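Local structure of DUF4875 domain-containing protein (4LG3) at residues P17-G20 and R24-Y27; Y66-K71 and Y98-K103. The protein is of unknown function, a DUF4875-family protein from Desulfovibrio piger whose family is grouped with CamS-like domains. All coordinates share one frame; numbering follows the deposited sequence.

Overall arrangement
Interaction 1 (17-20 with 24-27) comes first along the chain and closes before interaction 2 (66-71 with 98-103) opens. Their centres lie about 11 Å apart, on the same side of the chain's centre. Interaction 1 joins strands 10-18 and 26-36 of the mixed sheet at the turn of their hairpin; interaction 2 sets the C-terminal part of helix 53-71 beside the loop that leaves strand 92-98 of that sheet. Strand 75-81 lies between strands 26-36 and 92-98. The contacts meet directly: Arg24 NH1 forms a salt bridge of 2.7 Å with Asp101 OD2, and Tyr27 packs on Lys71. One end of the sheet thus brings hairpin, helix and loop together.

Interaction 1 of 2, residues P17-G20 and R24-Y27; sequences PYEG and RLRY
Leu25 CG stands anti to the backbone N (chi1 172°) and Glu19 CG anti to the carbonyl carbon (chi1 -62°), and these torsions lay the two side chains side by side, pointing the same way, near the turn of a beta hairpin. Leu25 CD1 touches Glu19 CG at 3.6 Å and, with the same methyl, Pro17 CB at 3.7 Å. Strands 10-18 and 26-36 run antiparallel here. Tyr18 and Arg26 are the hydrogen-bonded pair: Tyr18 N gives to Arg26 O at 2.9 Å, and Arg26 N returns a bond of the same length to Tyr18 O. Pro17, with no N-H to offer, fits the neighbouring non-hydrogen-bonded pair with Tyr27, whose CD1 comes up to Pro17 CA at 4.0 Å. On the other face of the sheet, Arg26 CB sits at the edge of the Tyr18 ring, while Gly20 N lies over the centre of one ring face, 3.5 Å above its plane. Farther out, Arg26 bonds to Asn28 and Ser77, and Tyr27 OH to Glu15. Where the strands part toward the turn, a water bridges them, 2.8 Å from both Tyr18 O and Arg24 O.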
ATOM      1  N   PRO A  17      14.489  -3.005  -9.484  1.00 44.56           N
ATOM      2  CA  PRO A  17      15.189  -1.804  -9.950  1.00 44.82           C
ATOM      3  C   PRO A  17      14.686  -1.315 -11.305  1.00 45.89           C
ATOM      4  O   PRO A  17      14.125  -2.082 -12.088  1.00 45.65           O
ATOM      5  CB  PRO A  17      16.633  -2.277 -10.075  1.00 47.53           C
ATOM      6  CG  PRO A  17      16.500  -3.711 -10.502  1.00 52.58           C
ATOM      7  CD  PRO A  17      15.213  -4.231  -9.875  1.00 46.91           C
ATOM      8  N   TYR A  18      14.931  -0.030 -11.582  1.00 42.49           N
ATOM      9  CA  TYR A  18      14.663   0.632 -12.850  1.00 42.51           C
ATOM     10  C   TYR A  18      15.852   1.525 -13.156  1.00 48.03           C
ATOM     11  O   TYR A  18      16.177   2.434 -12.388  1.00 45.69           O
ATOM     12  CB  TYR A  18      13.329   1.383 -12.863  1.00 43.42           C
ATOM     13  CG  TYR A  18      13.125   2.185 -14.132  1.00 46.17           C
ATOM     14  CD1 TYR A  18      12.826   1.556 -15.341  1.00 48.64           C
ATOM     15  CD2 TYR A  18      13.277   3.566 -14.135  1.00 46.44           C
ATOM     16  CE1 TYR A  18      12.665   2.287 -16.516  1.00 49.03           C
ATOM     17  CE2 TYR A  18      13.121   4.305 -15.302  1.00 47.46           C
ATOM     18  CZ  TYR A  18      12.802   3.665 -16.487  1.00 54.54           C
ATOM     19  OH  TYR A  18      12.641   4.416 -17.629  1.00 52.87           O
ATOM     20  N   GLU A  19      16.532   1.209 -14.265  1.00 48.65           N
ATOM     21  CA  GLU A  19      17.731   1.910 -14.695  1.00 50.49           C
ATOM     22  C   GLU A  19      17.548   2.648 -16.058  1.00 54.61           C
ATOM     23  O   GLU A  19      18.507   2.789 -16.817  1.00 58.22           O
ATOM     24  CB  GLU A  19      18.878   0.887 -14.771  1.00 53.51           C
ATOM     25  CG  GLU A  19      19.212   0.233 -13.437  1.00 64.91           C
ATOM     26  CD  GLU A  19      20.161  -0.948 -13.493  1.00 84.60           C
ATOM     27  OE1 GLU A  19      19.742  -2.016 -13.996  1.00 63.41           O
ATOM     28  OE2 GLU A  19      21.318  -0.813 -13.028  1.00 82.63           O
ATOM     29  N   GLY A  20      16.340   3.127 -16.337  1.00 48.60           N
ATOM     30  CA  GLY A  20      16.024   3.831 -17.577  1.00 48.85           C
ATOM     31  C   GLY A  20      16.689   5.181 -17.719  1.00 51.97           C
ATOM     32  O   GLY A  20      16.894   5.665 -18.834  1.00 55.39           O
ATOM     33  N   ARG A  24      21.289   6.812 -12.682  1.00 56.30           N
ATOM     34  CA  ARG A  24      20.306   7.154 -11.666  1.00 53.83           C
ATOM     35  C   ARG A  24      19.377   5.970 -11.454  1.00 53.91           C
ATOM     36  O   ARG A  24      18.329   5.860 -12.098  1.00 54.25           O
ATOM     37  CB  ARG A  24      19.550   8.425 -12.084  1.00 53.64           C
ATOM     38  CG  ARG A  24      18.714   9.013 -10.983  1.00 55.39           C
ATOM     39  CD  ARG A  24      18.494  10.488 -11.159  1.00 52.89           C
ATOM     40  NE  ARG A  24      17.813  11.003  -9.973  1.00 59.00           N
ATOM     41  CZ  ARG A  24      18.433  11.574  -8.948  1.00 67.79           C
ATOM     42  NH1 ARG A  24      19.744  11.778  -8.984  1.00 53.58           N
ATOM     43  NH2 ARG A  24      17.746  11.962  -7.884  1.00 52.40           N
ATOM     44  N   LEU A  25      19.799   5.076 -10.568  1.00 47.50           N
ATOM     45  CA  LEU A  25      19.079   3.869 -10.209  1.00 46.54           C
ATOM     46  C   LEU A  25      17.850   4.194  -9.362  1.00 49.52           C
ATOM     47  O   LEU A  25      17.958   4.849  -8.321  1.00 50.36           O
ATOM     48  CB  LEU A  25      20.003   2.876  -9.452  1.00 46.93           C
ATOM     49  CG  LEU A  25      19.331   1.611  -8.824  1.00 50.20           C
ATOM     50  CD1 LEU A  25      19.085   0.543  -9.852  1.00 49.91           C
ATOM     51  CD2 LEU A  25      20.194   1.033  -7.719  1.00 52.94           C
ATOM     52  N   ARG A  26      16.693   3.707  -9.815  1.00 43.71           N
ATOM     53  CA  ARG A  26      15.427   3.790  -9.109  1.00 41.13           C
ATOM     54  C   ARG A  26      15.107   2.411  -8.496  1.00 42.06           C
ATOM     55  O   ARG A  26      15.339   1.384  -9.134  1.00 40.44           O
ATOM     56  CB  ARG A  26      14.322   4.252 -10.048  1.00 37.29           C
ATOM     57  CG  ARG A  26      12.985   4.437  -9.366  1.00 40.30           C
ATOM     58  CD  ARG A  26      11.959   5.006 -10.316  1.00 38.93           C
ATOM     59  NE  ARG A  26      10.669   5.128  -9.644  1.00 43.17           N
ATOM     60  CZ  ARG A  26       9.699   5.953 -10.008  1.00 52.40           C
ATOM     61  NH1 ARG A  26       9.840   6.726 -11.075  1.00 53.37           N
ATOM     62  NH2 ARG A  26       8.577   6.013  -9.305  1.00 42.66           N
ATOM     63  N   TYR A  27      14.613   2.383  -7.257  1.00 37.41           N
ATOM     64  CA  TYR A  27      14.254   1.113  -6.644  1.00 36.41           C
ATOM     65  C   TYR A  27      12.823   1.206  -6.211  1.00 40.40           C
ATOM     66  O   TYR A  27      12.469   2.082  -5.423  1.00 39.70           O
ATOM     67  CB  TYR A  27      15.195   0.766  -5.507  1.00 39.35           C
ATOM     68  CG  TYR A  27      15.271  -0.715  -5.211  1.00 44.47           C
ATOM     69  CD1 TYR A  27      15.966  -1.583  -6.052  1.00 48.43           C
ATOM     70  CD2 TYR A  27      14.715  -1.242  -4.056  1.00 45.04           C
ATOM     71  CE1 TYR A  27      16.059  -2.947  -5.768  1.00 49.68           C
ATOM     72  CE2 TYR A  27      14.809  -2.596  -3.759  1.00 46.87           C
ATOM     73  CZ  TYR A  27      15.495  -3.446  -4.610  1.00 54.72           C
ATOM     74  OH  TYR A  27      15.612  -4.781  -4.286  1.00 53.98           O
TER
HETATM   75  O   HOH W   1      16.238   4.926 -13.688  1.00 52.94           O

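Interaction 2 of 2, residues Y66-K71 and Y98-K103; sequences YYAQEK and YAPDGK. With SO4 (sulfate ion), chain D.
Ala68 turns its methyl from helix 53-71 toward the end of strand 92-98 and the loop that follows, where Tyr98 and Pro100 receive it. The methyl meets the CD2-CE2 bond of the Tyr98 ring obliquely, with Ala68 CB 3.9 Å from both Tyr98 CD2 and Tyr98 CE2. Pro100 meets the same methyl through its CG, at 4.0 Å from Ala68 CB. Tyr98 and Pro100 also pack on each other: Pro100 CD rests over the centre of one face of the Tyr98 ring, 3.8 Å above its plane.

With CG anti to the backbone N (chi1 -178°), the Tyr98 side chain carries its hydroxyl to a sulfate ion, probably picked up from the crystallisation liquor. Tyr98 OH donates to sulfate O2 at 2.7 Å, and that oxygen lies in the plane of the ring, at its edge. Trp113 NE1 also bonds the sulfate, and its ring stacks with that of Tyr98.

Pro100 opens the corner of a type I turn from Ala99 to Gly102, closed by Gly102 N to Ala99 O. The next residue makes an Asx turn: Asp101 CG lies between its backbone N and carbonyl carbon (chi1 71°), which turns OD1 onward to the N-H of Lys103. That N-H comes from above the carboxylate plane, with Lys103 N 3.1 Å from Asp101 OD1.

Ala68 packs against Val76 of strand 75-81 as well, Tyr98 reaches Ala64 and Arg65 one turn earlier in helix 53-71, and the backbone of Tyr98 pairs with Val76, placing this contact where the helix lies against strands 75-81 and 92-98.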
ATOM      1  N   TYR A  66      15.445   3.430   4.312  1.00 39.25           N
ATOM      2  CA  TYR A  66      16.105   2.127   4.437  1.00 39.49           C
ATOM      3  C   TYR A  66      16.607   1.627   3.078  1.00 43.51           C
ATOM      4  O   TYR A  66      17.784   1.327   2.950  1.00 45.72           O
ATOM      5  CB  TYR A  66      15.183   1.058   5.099  1.00 40.50           C
ATOM      6  CG  TYR A  66      15.716  -0.362   4.931  1.00 42.24           C
ATOM      7  CD1 TYR A  66      16.901  -0.767   5.558  1.00 45.36           C
ATOM      8  CD2 TYR A  66      15.096  -1.263   4.062  1.00 40.54           C
ATOM      9  CE1 TYR A  66      17.450  -2.031   5.323  1.00 44.19           C
ATOM     10  CE2 TYR A  66      15.631  -2.526   3.828  1.00 41.47           C
ATOM     11  CZ  TYR A  66      16.813  -2.902   4.450  1.00 50.64           C
ATOM     12  OH  TYR A  66      17.327  -4.151   4.207  1.00 52.25           O
ATOM     13  N   TYR A  67      15.737   1.572   2.074  1.00 38.43           N
ATOM     14  CA  TYR A  67      16.074   1.064   0.759  1.00 38.29           C
ATOM     15  C   TYR A  67      17.066   1.939   0.021  1.00 46.56           C
ATOM     16  O   TYR A  67      17.894   1.393  -0.708  1.00 47.75           O
ATOM     17  CB  TYR A  67      14.812   0.810  -0.080  1.00 37.50           C
ATOM     18  CG  TYR A  67      14.139  -0.484   0.313  1.00 38.74           C
ATOM     19  CD1 TYR A  67      14.684  -1.717  -0.053  1.00 40.54           C
ATOM     20  CD2 TYR A  67      12.991  -0.485   1.097  1.00 39.12           C
ATOM     21  CE1 TYR A  67      14.079  -2.912   0.324  1.00 40.69           C
ATOM     22  CE2 TYR A  67      12.404  -1.677   1.521  1.00 39.48           C
ATOM     23  CZ  TYR A  67      12.933  -2.886   1.102  1.00 45.66           C
ATOM     24  OH  TYR A  67      12.304  -4.055   1.425  1.00 42.69           O
ATOM     25  N   ALA A  68      17.022   3.264   0.218  1.00 45.09           N
ATOM     26  CA  ALA A  68      17.967   4.193  -0.412  1.00 45.46           C
ATOM     27  C   ALA A  68      19.402   3.863   0.058  1.00 50.44           C
ATOM     28  O   ALA A  68      20.302   3.713  -0.759  1.00 49.76           O
ATOM     29  CB  ALA A  68      17.584   5.629  -0.078  1.00 46.46           C
ATOM     30  N   GLN A  69      19.557   3.642   1.363  1.00 49.30           N
ATOM     31  CA  GLN A  69      20.796   3.282   2.026  1.00 52.37           C
ATOM     32  C   GLN A  69      21.258   1.854   1.633  1.00 58.54           C
ATOM     33  O   GLN A  69      22.397   1.679   1.219  1.00 62.04           O
ATOM     34  CB  GLN A  69      20.578   3.395   3.556  1.00 54.90           C
ATOM     35  CG  GLN A  69      21.663   2.794   4.479  1.00 77.43           C
ATOM     36  CD  GLN A  69      22.630   3.806   5.039  1.00 94.69           C
ATOM     37  OE1 GLN A  69      22.253   4.907   5.477  1.00 94.50           O
ATOM     38  NE2 GLN A  69      23.906   3.425   5.065  1.00 78.12           N
ATOM     39  N   GLU A  70      20.374   0.865   1.750  1.00 52.92           N
ATOM     40  CA  GLU A  70      20.677  -0.536   1.518  1.00 51.81           C
ATOM     41  C   GLU A  70      20.947  -0.857   0.051  1.00 53.26           C
ATOM     42  O   GLU A  70      21.895  -1.588  -0.222  1.00 55.49           O
ATOM     43  CB  GLU A  70      19.547  -1.417   2.073  1.00 52.10           C
ATOM     44  CG  GLU A  70      19.629  -2.896   1.714  1.00 63.98           C
ATOM     45  CD  GLU A  70      20.910  -3.645   2.063  1.00 71.36           C
ATOM     46  OE1 GLU A  70      21.419  -3.488   3.199  1.00 52.00           O
ATOM     47  OE2 GLU A  70      21.364  -4.445   1.216  1.00 55.98           O
ATOM     48  N   LYS A  71      20.142  -0.337  -0.883  1.00 46.06           N
ATOM     49  CA  LYS A  71      20.352  -0.651  -2.298  1.00 45.36           C
ATOM     50  C   LYS A  71      21.222   0.394  -3.017  1.00 51.10           C
ATOM     51  O   LYS A  71      21.511   0.217  -4.211  1.00 52.27           O
ATOM     52  CB  LYS A  71      19.012  -0.834  -3.067  1.00 44.89           C
ATOM     53  CG  LYS A  71      18.016  -1.782  -2.414  1.00 41.71           C
ATOM     54  CD  LYS A  71      18.440  -3.221  -2.291  1.00 41.92           C
ATOM     55  CE  LYS A  71      17.531  -3.971  -1.358  1.00 52.14           C
ATOM     56  NZ  LYS A  71      17.824  -5.425  -1.361  1.00 56.25           N
ATOM     57  N   TYR A  98      11.406   9.062  -2.593  1.00 39.98           N
ATOM     58  CA  TYR A  98      12.574   9.664  -1.974  1.00 39.99           C
ATOM     59  C   TYR A  98      13.768   9.704  -2.921  1.00 44.72           C
ATOM     60  O   TYR A  98      14.170   8.663  -3.453  1.00 46.30           O
ATOM     61  CB  TYR A  98      12.929   8.841  -0.729  1.00 39.97           C
ATOM     62  CG  TYR A  98      14.111   9.332   0.090  1.00 42.39           C
ATOM     63  CD1 TYR A  98      14.315  10.696   0.317  1.00 45.01           C
ATOM     64  CD2 TYR A  98      14.964   8.429   0.724  1.00 42.20           C
ATOM     65  CE1 TYR A  98      15.355  11.147   1.129  1.00 46.41           C
ATOM     66  CE2 TYR A  98      16.010   8.869   1.539  1.00 44.11           C
ATOM     67  CZ  TYR A  98      16.212  10.232   1.722  1.00 53.81           C
ATOM     68  OH  TYR A  98      17.226  10.690   2.522  1.00 56.83           O
ATOM     69  N   ALA A  99      14.325  10.907  -3.125  1.00 41.11           N
ATOM     70  CA  ALA A  99      15.521  11.193  -3.925  1.00 41.26           C
ATOM     71  C   ALA A  99      16.525  11.909  -3.000  1.00 48.17           C
ATOM     72  O   ALA A  99      16.495  13.138  -2.920  1.00 49.33           O
ATOM     73  CB  ALA A  99      15.164  12.038  -5.135  1.00 41.85           C
ATOM     74  N   PRO A 100      17.360  11.147  -2.232  1.00 44.11           N
ATOM     75  CA  PRO A 100      18.262  11.781  -1.244  1.00 46.19           C
ATOM     76  C   PRO A 100      19.073  12.994  -1.736  1.00 54.12           C
ATOM     77  O   PRO A 100      19.293  13.909  -0.952  1.00 56.36           O
ATOM     78  CB  PRO A 100      19.216  10.643  -0.827  1.00 46.64           C
ATOM     79  CG  PRO A 100      18.512   9.402  -1.132  1.00 48.05           C
ATOM     80  CD  PRO A 100      17.453   9.672  -2.175  1.00 43.50           C
ATOM     81  N   ASP A 101      19.511  13.004  -3.001  1.00 51.50           N
ATOM     82  CA  ASP A 101      20.325  14.093  -3.553  1.00 53.79           C
ATOM     83  C   ASP A 101      19.481  15.345  -3.979  1.00 59.69           C
ATOM     84  O   ASP A 101      20.055  16.329  -4.448  1.00 63.54           O
ATOM     85  CB  ASP A 101      21.199  13.589  -4.734  1.00 55.27           C
ATOM     86  CG  ASP A 101      20.485  13.252  -6.044  1.00 56.71           C
ATOM     87  OD1 ASP A 101      19.239  13.361  -6.095  1.00 52.90           O
ATOM     88  OD2 ASP A 101      21.172  12.840  -6.999  1.00 62.68           O
ATOM     89  N   GLY A 102      18.165  15.294  -3.795  1.00 52.67           N
ATOM     90  CA  GLY A 102      17.260  16.398  -4.082  1.00 53.08           C
ATOM     91  C   GLY A 102      17.035  16.730  -5.548  1.00 59.63           C
ATOM     92  O   GLY A 102      16.644  17.856  -5.870  1.00 61.60           O
ATOM     93  N   LYS A 103      17.238  15.744  -6.441  1.00 55.71           N
ATOM     94  CA  LYS A 103      17.133  15.888  -7.897  1.00 55.23           C
ATOM     95  C   LYS A 103      16.013  15.018  -8.510  1.00 57.29           C
ATOM     96  O   LYS A 103      15.985  14.802  -9.716  1.00 58.32           O
ATOM     97  CB  LYS A 103      18.481  15.562  -8.561  1.00 57.18           C
ATOM     98  CG  LYS A 103      19.555  16.606  -8.297  1.00 60.78           C
ATOM     99  CD  LYS A 103      20.947  16.115  -8.697  1.00 62.95           C
ATOM    100  CE  LYS A 103      22.026  17.009  -8.125  1.00 69.82           C
ATOM    101  NZ  LYS A 103      23.388  16.665  -8.625  1.00 76.23           N
TER
HETATM  102  S   SO4 D 301      16.223  14.104   4.148  1.00 92.42           S
HETATM  103  O1  SO4 D 301      16.789  13.780   5.465  1.00 93.95           O
HETATM  104  O2  SO4 D 301      16.898  13.284   3.139  1.00 91.99           O
HETATM  105  O3  SO4 D 301      14.766  13.867   4.169  1.00 90.94           O
HETATM  106  O4  SO4 D 301      16.465  15.517   3.846  1.00 93.50           O